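Local structure of glycosyl hydrolases family 2, sugar binding domain protein (6D1P) at residues Asn503-Gly514 against Arg569-Thr577. The protein is a gut-bacterial beta-glucuronidase of glycoside hydrolase family 2, which probably hydrolyses the O-glycosidic bond of glucuronides. Sequence-based numbering, arbitrary orientation.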
ATOM      1  N   ASN A 503      18.284 -45.446  -7.514  1.00 29.24           N
ATOM      2  CA  ASN A 503      19.632 -45.977  -7.727  1.00 29.30           C
ATOM      3  C   ASN A 503      20.728 -44.945  -7.457  1.00 33.91           C
ATOM      4  O   ASN A 503      21.870 -45.340  -7.199  1.00 34.32           O
ATOM      5  CB  ASN A 503      19.757 -46.536  -9.155  1.00 29.35           C
ATOM      6  CG  ASN A 503      18.957 -47.829  -9.335  1.00 29.66           C
ATOM      7  OD1 ASN A 503      18.695 -48.515  -8.362  1.00 29.23           O
ATOM      8  ND2 ASN A 503      18.528 -48.133 -10.556  1.00 25.94           N
ATOM      9  N   ALA A 504      20.409 -43.643  -7.463  1.00 34.90           N
ATOM     10  CA  ALA A 504      21.420 -42.584  -7.472  1.00 34.74           C
ATOM     11  C   ALA A 504      21.728 -42.001  -6.097  1.00 32.67           C
ATOM     12  O   ALA A 504      22.477 -41.023  -6.008  1.00 34.23           O
ATOM     13  CB  ALA A 504      20.992 -41.446  -8.408  1.00 28.79           C
ATOM     14  N   THR A 505      21.171 -42.551  -5.029  1.00 31.31           N
ATOM     15  CA  THR A 505      21.389 -41.932  -3.729  1.00 33.07           C
ATOM     16  C   THR A 505      21.205 -42.992  -2.660  1.00 28.77           C
ATOM     17  O   THR A 505      20.451 -43.948  -2.846  1.00 33.62           O
ATOM     18  CB  THR A 505      20.432 -40.740  -3.498  1.00 37.67           C
ATOM     19  OG1 THR A 505      20.759 -40.068  -2.269  1.00 36.25           O
ATOM     20  CG2 THR A 505      18.978 -41.207  -3.437  1.00 28.58           C
ATOM     21  N   THR A 506      21.896 -42.808  -1.539  1.00 27.94           N
ATOM     22  CA  THR A 506      21.886 -43.822  -0.491  1.00 31.31           C
ATOM     23  C   THR A 506      20.467 -44.107  -0.017  1.00 33.22           C
ATOM     24  O   THR A 506      20.001 -45.255  -0.044  1.00 33.48           O
ATOM     25  CB  THR A 506      22.757 -43.362   0.677  1.00 33.27           C
ATOM     26  OG1 THR A 506      23.969 -42.812   0.164  1.00 34.11           O
ATOM     27  CG2 THR A 506      23.076 -44.530   1.600  1.00 31.28           C
ATOM     28  N   ARG A 507      19.767 -43.064   0.431  1.00 27.18           N
ATOM     29  CA  ARG A 507      18.409 -43.182   0.950  1.00 28.31           C
ATOM     30  C   ARG A 507      17.544 -42.174   0.220  1.00 29.98           C
ATOM     31  O   ARG A 507      17.793 -40.961   0.302  1.00 28.18           O
ATOM     32  CB  ARG A 507      18.367 -42.944   2.459  1.00 26.93           C
ATOM     33  CG  ARG A 507      18.990 -44.054   3.240  1.00 29.98           C
ATOM     34  CD  ARG A 507      19.180 -43.664   4.678  1.00 28.01           C
ATOM     35  NE  ARG A 507      19.564 -44.819   5.486  1.00 28.72           N
ATOM     36  CZ  ARG A 507      20.814 -45.267   5.619  1.00 37.01           C
ATOM     37  NH1 ARG A 507      21.820 -44.663   4.993  1.00 34.31           N
ATOM     38  NH2 ARG A 507      21.058 -46.331   6.384  1.00 34.56           N
ATOM     39  N   PHE A 508      16.539 -42.676  -0.493  1.00 25.05           N
ATOM     40  CA  PHE A 508      15.758 -41.900  -1.440  1.00 24.64           C
ATOM     41  C   PHE A 508      14.351 -41.673  -0.906  1.00 29.95           C
ATOM     42  O   PHE A 508      13.760 -42.560  -0.279  1.00 27.49           O
ATOM     43  CB  PHE A 508      15.699 -42.615  -2.785  1.00 26.13           C
ATOM     44  CG  PHE A 508      14.764 -41.987  -3.792  1.00 25.26           C
ATOM     45  CD1 PHE A 508      13.420 -42.322  -3.817  1.00 24.15           C
ATOM     46  CD2 PHE A 508      15.247 -41.106  -4.750  1.00 24.28           C
ATOM     47  CE1 PHE A 508      12.565 -41.775  -4.757  1.00 22.83           C
ATOM     48  CE2 PHE A 508      14.404 -40.560  -5.697  1.00 22.38           C
ATOM     49  CZ  PHE A 508      13.053 -40.892  -5.698  1.00 23.69           C
ATOM     50  N   LEU A 509      13.810 -40.491  -1.185  1.00 24.62           N
ATOM     51  CA  LEU A 509      12.440 -40.165  -0.831  1.00 22.94           C
ATOM     52  C   LEU A 509      11.961 -39.159  -1.857  1.00 24.85           C
ATOM     53  O   LEU A 509      12.641 -38.154  -2.084  1.00 25.06           O
ATOM     54  CB  LEU A 509      12.378 -39.594   0.588  1.00 25.25           C
ATOM     55  CG  LEU A 509      11.020 -39.216   1.168  1.00 31.52           C
ATOM     56  CD1 LEU A 509      10.015 -40.355   0.985  1.00 29.89           C
ATOM     57  CD2 LEU A 509      11.181 -38.867   2.642  1.00 26.78           C
ATOM     58  N   HIS A 510      10.840 -39.431  -2.515  1.00 21.35           N
ATOM     59  CA  HIS A 510      10.403 -38.544  -3.586  1.00 23.75           C
ATOM     60  C   HIS A 510       9.530 -37.432  -3.000  1.00 24.14           C
ATOM     61  O   HIS A 510       8.340 -37.620  -2.752  1.00 28.31           O
ATOM     62  CB  HIS A 510       9.685 -39.308  -4.686  1.00 16.90           C
ATOM     63  CG  HIS A 510       9.299 -38.446  -5.845  1.00 21.53           C
ATOM     64  ND1 HIS A 510       8.938 -38.960  -7.070  1.00 20.26           N
ATOM     65  CD2 HIS A 510       9.206 -37.097  -5.960  1.00 20.28           C
ATOM     66  CE1 HIS A 510       8.641 -37.968  -7.891  1.00 22.12           C
ATOM     67  NE2 HIS A 510       8.788 -36.827  -7.241  1.00 20.49           N
ATOM     68  N   ALA A 511      10.120 -36.262  -2.792  1.00 21.55           N
ATOM     69  CA  ALA A 511       9.386 -35.083  -2.337  1.00 24.22           C
ATOM     70  C   ALA A 511       9.063 -34.210  -3.541  1.00 19.92           C
ATOM     71  O   ALA A 511       9.978 -33.763  -4.246  1.00 20.84           O
ATOM     72  CB  ALA A 511      10.189 -34.289  -1.306  1.00 20.80           C
ATOM     73  N   GLU A 512       7.760 -34.011  -3.780  1.00 18.73           N
ATOM     74  CA  GLU A 512       7.148 -33.107  -4.753  1.00 22.18           C
ATOM     75  C   GLU A 512       6.957 -33.804  -6.091  1.00 20.11           C
ATOM     76  O   GLU A 512       7.924 -34.262  -6.703  1.00 21.75           O
ATOM     77  CB  GLU A 512       7.950 -31.801  -4.939  1.00 17.94           C
ATOM     78  CG  GLU A 512       8.083 -30.980  -3.673  1.00 19.70           C
ATOM     79  CD  GLU A 512       8.571 -29.536  -3.929  1.00 21.45           C
ATOM     80  OE1 GLU A 512       8.361 -29.011  -5.044  1.00 20.19           O
ATOM     81  OE2 GLU A 512       9.190 -28.944  -3.012  1.00 20.62           O
ATOM     82  N   TRP A 513       5.700 -33.884  -6.529  1.00 20.29           N
ATOM     83  CA  TRP A 513       5.275 -34.306  -7.857  1.00 18.20           C
ATOM     84  C   TRP A 513       3.788 -34.019  -7.964  1.00 19.22           C
ATOM     85  O   TRP A 513       3.104 -33.831  -6.956  1.00 21.44           O
ATOM     86  CB  TRP A 513       5.539 -35.793  -8.115  1.00 21.82           C
ATOM     87  CG  TRP A 513       4.813 -36.700  -7.183  1.00 18.14           C
ATOM     88  CD1 TRP A 513       5.227 -37.107  -5.948  1.00 21.06           C
ATOM     89  CD2 TRP A 513       3.544 -37.327  -7.408  1.00 22.84           C
ATOM     90  NE1 TRP A 513       4.292 -37.948  -5.384  1.00 20.18           N
ATOM     91  CE2 TRP A 513       3.257 -38.109  -6.269  1.00 21.06           C
ATOM     92  CE3 TRP A 513       2.631 -37.317  -8.469  1.00 21.60           C
ATOM     93  CZ2 TRP A 513       2.099 -38.871  -6.166  1.00 22.41           C
ATOM     94  CZ3 TRP A 513       1.480 -38.065  -8.357  1.00 21.76           C
ATOM     95  CH2 TRP A 513       1.220 -38.830  -7.217  1.00 23.24           C
ATOM     96  N   GLY A 514       3.291 -34.025  -9.193  1.00 19.82           N
ATOM     97  CA  GLY A 514       1.897 -33.730  -9.462  1.00 16.86           C
ATOM     98  C   GLY A 514       1.777 -32.722 -10.587  1.00 20.79           C
ATOM     99  O   GLY A 514       2.433 -32.877 -11.625  1.00 19.75           O
ATOM    100  N   ARG A 569      10.999 -51.134  -3.483  1.00 29.70           N
ATOM    101  CA  ARG A 569      12.084 -50.386  -2.843  1.00 34.50           C
ATOM    102  C   ARG A 569      11.701 -48.977  -2.409  1.00 32.84           C
ATOM    103  O   ARG A 569      12.476 -48.363  -1.664  1.00 33.50           O
ATOM    104  CB  ARG A 569      13.289 -50.242  -3.763  1.00 39.52           C
ATOM    105  CG  ARG A 569      13.961 -51.525  -4.146  1.00 41.55           C
ATOM    106  CD  ARG A 569      14.279 -51.418  -5.612  1.00 42.06           C
ATOM    107  NE  ARG A 569      15.570 -50.800  -5.883  1.00 39.59           N
ATOM    108  CZ  ARG A 569      15.817 -50.037  -6.940  1.00 38.62           C
ATOM    109  NH1 ARG A 569      14.847 -49.756  -7.803  1.00 40.58           N
ATOM    110  NH2 ARG A 569      17.027 -49.541  -7.125  1.00 33.58           N
ATOM    111  N   LEU A 570      10.558 -48.449  -2.858  1.00 29.72           N
ATOM    112  CA  LEU A 570      10.221 -47.034  -2.674  1.00 27.56           C
ATOM    113  C   LEU A 570       9.850 -46.756  -1.223  1.00 23.96           C
ATOM    114  O   LEU A 570       8.873 -47.298  -0.714  1.00 29.01           O
ATOM    115  CB  LEU A 570       9.071 -46.633  -3.605  1.00 25.14           C
ATOM    116  CG  LEU A 570       8.578 -45.168  -3.614  1.00 30.55           C
ATOM    117  CD1 LEU A 570       9.710 -44.220  -3.990  1.00 22.27           C
ATOM    118  CD2 LEU A 570       7.407 -44.997  -4.573  1.00 20.61           C
ATOM    119  N   THR A 571      10.624 -45.916  -0.545  1.00 26.15           N
ATOM    120  CA  THR A 571      10.168 -45.435   0.751  1.00 27.45           C
ATOM    121  C   THR A 571       8.786 -44.789   0.631  1.00 30.08           C
ATOM    122  O   THR A 571       7.868 -45.108   1.398  1.00 27.24           O
ATOM    123  CB  THR A 571      11.184 -44.455   1.341  1.00 30.37           C
ATOM    124  OG1 THR A 571      11.392 -43.367   0.435  1.00 25.94           O
ATOM    125  CG2 THR A 571      12.502 -45.162   1.583  1.00 29.40           C
ATOM    126  N   GLY A 572       8.608 -43.912  -0.351  1.00 29.56           N
ATOM    127  CA  GLY A 572       7.333 -43.249  -0.540  1.00 29.10           C
ATOM    128  C   GLY A 572       7.503 -41.914  -1.243  1.00 30.00           C
ATOM    129  O   GLY A 572       8.575 -41.587  -1.759  1.00 24.78           O
ATOM    130  N   SER A 573       6.415 -41.146  -1.253  1.00 24.51           N
ATOM    131  CA  SER A 573       6.476 -39.830  -1.866  1.00 23.10           C
ATOM    132  C   SER A 573       5.524 -38.873  -1.162  1.00 29.41           C
ATOM    133  O   SER A 573       4.672 -39.279  -0.364  1.00 25.74           O
ATOM    134  CB  SER A 573       6.135 -39.893  -3.344  1.00 19.68           C
ATOM    135  OG  SER A 573       4.761 -40.182  -3.482  1.00 21.68           O
ATOM    136  N   LEU A 574       5.686 -37.579  -1.479  1.00 25.95           N
ATOM    137  CA  LEU A 574       4.750 -36.526  -1.091  1.00 20.68           C
ATOM    138  C   LEU A 574       4.408 -35.742  -2.345  1.00 23.23           C
ATOM    139  O   LEU A 574       5.277 -35.064  -2.906  1.00 23.53           O
ATOM    140  CB  LEU A 574       5.347 -35.600  -0.033  1.00 20.40           C
ATOM    141  CG  LEU A 574       6.031 -36.320   1.129  1.00 25.47           C
ATOM    142  CD1 LEU A 574       7.565 -36.294   0.971  1.00 23.55           C
ATOM    143  CD2 LEU A 574       5.610 -35.731   2.455  1.00 24.35           C
ATOM    144  N   PHE A 575       3.162 -35.823  -2.799  1.00 20.04           N
ATOM    145  CA  PHE A 575       2.809 -34.984  -3.930  1.00 21.03           C
ATOM    146  C   PHE A 575       2.693 -33.538  -3.466  1.00 22.19           C
ATOM    147  O   PHE A 575       2.477 -33.256  -2.285  1.00 22.56           O
ATOM    148  CB  PHE A 575       1.531 -35.471  -4.626  1.00 21.86           C
ATOM    149  CG  PHE A 575       0.247 -35.187  -3.882  1.00 24.92           C
ATOM    150  CD1 PHE A 575      -0.290 -36.133  -3.007  1.00 25.00           C
ATOM    151  CD2 PHE A 575      -0.475 -34.013  -4.127  1.00 20.98           C
ATOM    152  CE1 PHE A 575      -1.506 -35.893  -2.350  1.00 22.32           C
ATOM    153  CE2 PHE A 575      -1.677 -33.749  -3.468  1.00 20.56           C
ATOM    154  CZ  PHE A 575      -2.202 -34.691  -2.586  1.00 26.36           C
ATOM    155  N   TRP A 576       2.930 -32.616  -4.396  1.00 24.27           N
ATOM    156  CA  TRP A 576       2.814 -31.180  -4.150  1.00 20.73           C
ATOM    157  C   TRP A 576       1.640 -30.706  -4.989  1.00 18.97           C
ATOM    158  O   TRP A 576       1.731 -30.666  -6.220  1.00 19.90           O
ATOM    159  CB  TRP A 576       4.102 -30.442  -4.518  1.00 21.42           C
ATOM    160  CG  TRP A 576       4.062 -28.947  -4.248  1.00 21.14           C
ATOM    161  CD1 TRP A 576       3.448 -27.993  -5.003  1.00 19.80           C
ATOM    162  CD2 TRP A 576       4.654 -28.265  -3.139  1.00 18.18           C
ATOM    163  NE1 TRP A 576       3.602 -26.761  -4.421  1.00 19.68           N
ATOM    164  CE2 TRP A 576       4.341 -26.895  -3.277  1.00 20.44           C
ATOM    165  CE3 TRP A 576       5.423 -28.681  -2.042  1.00 17.69           C
ATOM    166  CZ2 TRP A 576       4.789 -25.923  -2.369  1.00 18.92           C
ATOM    167  CZ3 TRP A 576       5.854 -27.727  -1.128  1.00 20.00           C
ATOM    168  CH2 TRP A 576       5.533 -26.356  -1.297  1.00 20.28           C
ATOM    169  N   THR A 577       0.539 -30.352  -4.340  1.00 19.03           N
ATOM    170  CA  THR A 577       0.437 -30.172  -2.900  1.00 19.77           C
ATOM    171  C   THR A 577      -1.029 -30.397  -2.577  1.00 20.62           C
ATOM    172  O   THR A 577      -1.836 -30.622  -3.498  1.00 20.92           O
ATOM    173  CB  THR A 577       0.911 -28.737  -2.445  1.00 21.55           C
ATOM    174  OG1 THR A 577       0.910 -28.646  -1.012  1.00 22.04           O
ATOM    175  CG2 THR A 577       0.029 -27.632  -3.037  1.00 17.12           C
TER
HETATM  176  O   HOH W   1      12.994 -45.497  -1.803  1.00 30.55           O
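Phe508 O accepts a hydrogen bond from the hydroxyl OG1 of Thr571 at 2.6 Å, the donor lying in the carbonyl plane on a lone pair. A water that donates to Arg569 O and accepts from Thr571 N reaches Phe508 O only weakly, ahead of the parallel pairing. In Thr571, chi1 of 57° turns OG1 back over the main chain, within bonding distance of Phe508 O; CD1 of Leu509 packs against it, 3.4 Å from OG1. Beyond this point the chains pair as parallel strands: His510 N bonds Gly572 O, Leu574 N bonds His510 O at 2.9 Å, and Glu512 N bonds Leu574 O at 2.8 Å. These are neighbouring strands 510-511 and 572-574 of the TIM barrel domain; 572-574 also pairs in parallel with 321-329, closing the barrel between its last and first strands. On the side of His510 and Ser573, the indole of Trp513 lies with one face on Phe575, whose CA is 3.8 Å from the five-membered ring centroid and 17° off its normal, a CH-pi contact. At the indole edge, NE1 gives a weak bond to Ser573 OG (3.0 Å), a hydroxyl that Gln564 also hydrogen-bonds, and the His560 ring stacks on Trp513 as well. Toward the strand ends, Glu512 and Trp576 extend alongside each other in one direction, the carboxylate 31° from the indole plane, with Glu512 CD 3.8 Å from Trp576 CE3. The acid's OE2 forms a salt bridge with Arg362, while OE1 hydrogen-bonds a bound glycerol, probably a crystallisation additive, consistent with a pocket at the C-terminal end of the strands, where the active site of a TIM barrel lies.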